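Side-chain contacts in NADPH-dependent aldehyde reductase YqhD (Escherichia coli, PDB 4QGS), which reduces a broad range of short-chain aldehydes to the corresponding alcohols with NADPH, using one zinc ion per subunit: residues A[236-241]-A[249-254]; A[344-347]-A[351-354]. All blocks are in the same frame, centred on the assembly; numbering follows the deposited sequence.

Interaction 1: residues A[236-241]-A[249-254]; sequences IEDGPK and YDVRAN
Val251 and Lys241 make the nonpolar half of this contact, and they meet at about a right angle. Val251 CG1 rests on the backbone of the other helix, 3.5 Å from Asp238 O. Val251 CG1 also touches Lys241 CB at 3.7 Å. The second methyl, Val251 CG2, lies across the lysine chain, 3.8 Å from Lys241 CB, with Lys241 CD slightly farther. With CG1 anti to the backbone N (chi1 164°), both methyls of Val251 face helix 222-244, where Ala242 adds to the packing.

The segments 236-241 and 249-254 belong to helices 222-244 and 249-262, which follow each other in the C-terminal, all-helical domain of iron-containing alcohol dehydrogenases. A short connection turns the chain back, and the two segments cross at -121° with axes 8.8 Å apart. The backbones come closest at Asp238 and Val251.

The polar contacts centre on the buried carboxylate of Asp238. Asn254 ND2 donates a weak hydrogen bond to Asp238 OD2 at 3.1 Å, with carboxylate and amide planes turned 50° apart. The other oxygen, Asp238 OD1, takes a salt bridge from Lys241 NZ, also at 3.1 Å. An alanine in place of Asp238 is likely to leave the Lys241 ammonium without its close mate and the Asn254 amide freer to turn. Glu237 OE2 joins this network through a long salt bridge to Lys241 NZ.

Interaction 2: residues A[344-347]-A[351-354]; sequences FFEQ and PTHL
Thr352 meets two neighbouring residues of helix 330-347 with its two branches. Its methyl CG2 sits 3.8 Å from Phe345 CB and comes at the edge of the ring, near the ring plane. Thr352 CG2 also lies 3.8 Å from Glu346 CG. The hydroxyl goes to the glutamate: Thr352 OG1 gives a weak hydrogen bond to Glu346 OE1 at 3.2 Å. The first torsion of Thr352 (chi1 63°) sets OG1 between its own backbone N and carbonyl carbon, and leaves CG2 to point at the helix. OG1 is also hydrogen-bonded to Arg342, one turn earlier on that helix.

Glu346 reaches across at about a right angle to Thr352. Its chain is extended beyond CG (chi2 -154°), which carries the carboxylate out over the loop. Glu346 OE1 comes within 4.1 Å of Pro351 CA. The imidazole of His353 lies at the margin, with ND1 4.5 Å from Glu346 OE1, too far for a salt bridge.

Phe345 turns its ring into the core. Its side chain packs on Ala297 and Leu300 of helix 292-306 and on Val204 and Val208 of helix 196-211. This side chain is about 11 Å from the bound zinc ion. Residues 351-353 thus pack against the C-terminal end of helix 330-347 in the helical domain of this family, beside the two helices that supply Asp205, His209 and His292 to the catalytic zinc site.

Overall arrangement
Interaction 1 comes first along the chain and is complete before interaction 2 starts. Both lie in the C-terminal, helical domain of the iron-containing alcohol dehydrogenases. Their centres are about 19 Å apart. Each joins the end region of a helix to the chain that soon follows it. Helices 222-244 and 330-347 link the two directly: Phe344 CE1 packs 3.6 Å from Ile236 CA, and the same ring touches Pro240. Helix 196-211 is a shared neighbour, because Ile236 and Phe344 both touch its Phe207. Interaction 1 lies away from the zinc and cofactor sites. Both contacts thus belong to one set of packed helices, and interaction 2 packs against the helices that carry Asp205, His209 and His292.

Interaction 1: residues A[236-241]-A[249-254]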
# COMPACT_ATOMS: atom_id res chain seq x y z
N ILE A 236 14.33 5.50 7.44
CA ILE A 236 15.53 4.88 8.03
C ILE A 236 15.80 5.46 9.42
O ILE A 236 16.17 4.73 10.35
CB ILE A 236 16.76 5.06 7.12
CG1 ILE A 236 16.60 4.18 5.89
CG2 ILE A 236 18.04 4.73 7.86
CD1 ILE A 236 17.48 4.59 4.71
N GLU A 237 15.57 6.76 9.58
CA GLU A 237 15.80 7.39 10.87
C GLU A 237 14.75 7.02 11.91
O GLU A 237 15.09 6.61 13.02
CB GLU A 237 15.87 8.91 10.75
CG GLU A 237 16.21 9.56 12.09
CD GLU A 237 16.70 11.00 11.96
OE1 GLU A 237 16.68 11.54 10.83
OE2 GLU A 237 17.12 11.58 12.99
N ASP A 238 13.47 7.15 11.56
CA ASP A 238 12.42 7.02 12.58
C ASP A 238 11.69 5.67 12.54
O ASP A 238 10.98 5.33 13.49
CB ASP A 238 11.40 8.16 12.45
CG ASP A 238 11.86 9.44 13.15
OD1 ASP A 238 13.03 9.49 13.59
OD2 ASP A 238 11.05 10.37 13.27
N GLY A 239 11.84 4.92 11.45
CA GLY A 239 11.23 3.60 11.38
C GLY A 239 11.64 2.68 12.52
O GLY A 239 10.79 2.11 13.18
N PRO A 240 12.96 2.55 12.76
CA PRO A 240 13.38 1.71 13.89
C PRO A 240 12.89 2.25 15.22
O PRO A 240 12.60 1.46 16.13
CB PRO A 240 14.91 1.77 13.81
CG PRO A 240 15.21 2.04 12.37
CD PRO A 240 14.12 3.00 11.96
N LYS A 241 12.79 3.56 15.35
CA LYS A 241 12.31 4.15 16.59
C LYS A 241 10.84 3.82 16.86
O LYS A 241 10.41 3.80 18.01
CB LYS A 241 12.49 5.67 16.57
CG LYS A 241 13.91 6.12 16.43
CD LYS A 241 13.95 7.65 16.42
CE LYS A 241 15.30 8.19 16.01
NZ LYS A 241 15.20 9.66 15.78
N TYR A 249 4.98 10.14 20.00
CA TYR A 249 4.13 10.77 18.99
C TYR A 249 4.90 11.26 17.77
O TYR A 249 4.49 11.00 16.63
CB TYR A 249 3.33 11.94 19.56
CG TYR A 249 2.50 12.58 18.47
CD1 TYR A 249 1.30 12.02 18.08
CD2 TYR A 249 2.96 13.71 17.80
CE1 TYR A 249 0.56 12.57 17.07
CE2 TYR A 249 2.22 14.27 16.78
CZ TYR A 249 1.01 13.70 16.42
OH TYR A 249 0.26 14.23 15.40
N ASP A 250 5.99 12.00 17.99
CA ASP A 250 6.74 12.59 16.88
C ASP A 250 7.25 11.51 15.94
O ASP A 250 7.19 11.66 14.71
CB ASP A 250 7.93 13.42 17.40
CG ASP A 250 7.51 14.77 17.96
OD1 ASP A 250 6.34 15.18 17.76
OD2 ASP A 250 8.36 15.44 18.59
N VAL A 251 7.75 10.42 16.53
CA VAL A 251 8.23 9.28 15.77
C VAL A 251 7.12 8.65 14.95
O VAL A 251 7.26 8.46 13.73
CB VAL A 251 8.86 8.21 16.68
CG1 VAL A 251 9.01 6.88 15.94
CG2 VAL A 251 10.21 8.69 17.19
N ARG A 252 6.00 8.35 15.60
CA ARG A 252 4.88 7.68 14.92
C ARG A 252 4.25 8.59 13.86
O ARG A 252 3.79 8.13 12.82
CB ARG A 252 3.81 7.24 15.94
CG ARG A 252 4.32 6.24 16.99
CD ARG A 252 5.12 5.08 16.38
NE ARG A 252 4.34 4.25 15.46
CZ ARG A 252 3.66 3.17 15.82
NH1 ARG A 252 3.65 2.79 17.10
NH2 ARG A 252 3.01 2.46 14.92
N ALA A 253 4.26 9.89 14.13
CA ALA A 253 3.77 10.88 13.17
C ALA A 253 4.65 10.92 11.92
O ALA A 253 4.14 10.91 10.79
CB ALA A 253 3.69 12.27 13.83
N ASN A 254 5.96 10.99 12.12
CA ASN A 254 6.87 11.02 10.97
C ASN A 254 6.74 9.75 10.15
O ASN A 254 6.77 9.80 8.92
CB ASN A 254 8.32 11.20 11.42
CG ASN A 254 8.67 12.65 11.67
OD1 ASN A 254 8.35 13.52 10.85
ND2 ASN A 254 9.33 12.92 12.78

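Interaction 2: residues A[344-347]-A[351-354]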
# COMPACT_ATOMS: atom_id res chain seq x y z
N PHE A 344 18.97 -3.05 7.05
CA PHE A 344 17.88 -2.23 7.56
C PHE A 344 16.62 -3.09 7.75
O PHE A 344 15.99 -3.06 8.81
CB PHE A 344 17.62 -1.05 6.60
CG PHE A 344 16.43 -0.20 6.98
CD1 PHE A 344 16.41 0.51 8.17
CD2 PHE A 344 15.34 -0.10 6.12
CE1 PHE A 344 15.32 1.30 8.51
CE2 PHE A 344 14.24 0.68 6.46
CZ PHE A 344 14.23 1.37 7.66
N PHE A 345 16.26 -3.87 6.73
CA PHE A 345 15.10 -4.76 6.81
C PHE A 345 15.26 -5.78 7.95
O PHE A 345 14.35 -5.98 8.77
CB PHE A 345 14.88 -5.50 5.50
CG PHE A 345 14.50 -4.60 4.34
CD1 PHE A 345 14.06 -3.30 4.55
CD2 PHE A 345 14.54 -5.09 3.04
CE1 PHE A 345 13.70 -2.48 3.47
CE2 PHE A 345 14.19 -4.29 1.96
CZ PHE A 345 13.77 -2.98 2.17
N GLU A 346 16.44 -6.40 8.02
CA GLU A 346 16.66 -7.41 9.06
C GLU A 346 16.58 -6.84 10.47
O GLU A 346 16.01 -7.49 11.36
CB GLU A 346 18.00 -8.11 8.83
CG GLU A 346 18.05 -8.66 7.42
CD GLU A 346 18.94 -9.83 7.21
OE1 GLU A 346 18.40 -10.93 6.93
OE2 GLU A 346 20.17 -9.64 7.29
N GLN A 347 17.10 -5.63 10.67
CA GLN A 347 17.06 -5.01 11.99
C GLN A 347 15.65 -4.57 12.38
O GLN A 347 15.36 -4.40 13.57
CB GLN A 347 18.02 -3.82 12.06
CG GLN A 347 19.50 -4.19 11.93
CD GLN A 347 19.94 -5.26 12.91
OE1 GLN A 347 19.45 -5.34 14.04
NE2 GLN A 347 20.87 -6.10 12.47
N PRO A 351 13.27 -10.69 7.95
CA PRO A 351 14.33 -11.45 7.29
C PRO A 351 14.29 -11.39 5.77
O PRO A 351 13.21 -11.27 5.18
CB PRO A 351 14.09 -12.89 7.78
CG PRO A 351 13.38 -12.73 9.06
CD PRO A 351 12.50 -11.51 8.90
N THR A 352 15.45 -11.53 5.13
CA THR A 352 15.53 -11.28 3.70
C THR A 352 15.94 -12.47 2.82
O THR A 352 16.23 -12.28 1.66
CB THR A 352 16.51 -10.13 3.41
OG1 THR A 352 17.82 -10.51 3.85
CG2 THR A 352 16.08 -8.85 4.15
N HIS A 353 15.93 -13.69 3.36
CA HIS A 353 16.19 -14.87 2.54
C HIS A 353 15.05 -15.89 2.68
O HIS A 353 14.44 -16.00 3.74
CB HIS A 353 17.53 -15.53 2.94
CG HIS A 353 18.73 -14.66 2.71
ND1 HIS A 353 19.27 -13.86 3.69
CD2 HIS A 353 19.49 -14.46 1.60
CE1 HIS A 353 20.31 -13.20 3.21
NE2 HIS A 353 20.46 -13.55 1.94
N LEU A 354 14.79 -16.63 1.60
CA LEU A 354 13.74 -17.65 1.61
C LEU A 354 13.99 -18.64 2.74
O LEU A 354 13.06 -19.05 3.42
CB LEU A 354 13.66 -18.38 0.27
CG LEU A 354 13.14 -17.53 -0.89
CD1 LEU A 354 13.32 -18.25 -2.22
CD2 LEU A 354 11.67 -17.21 -0.67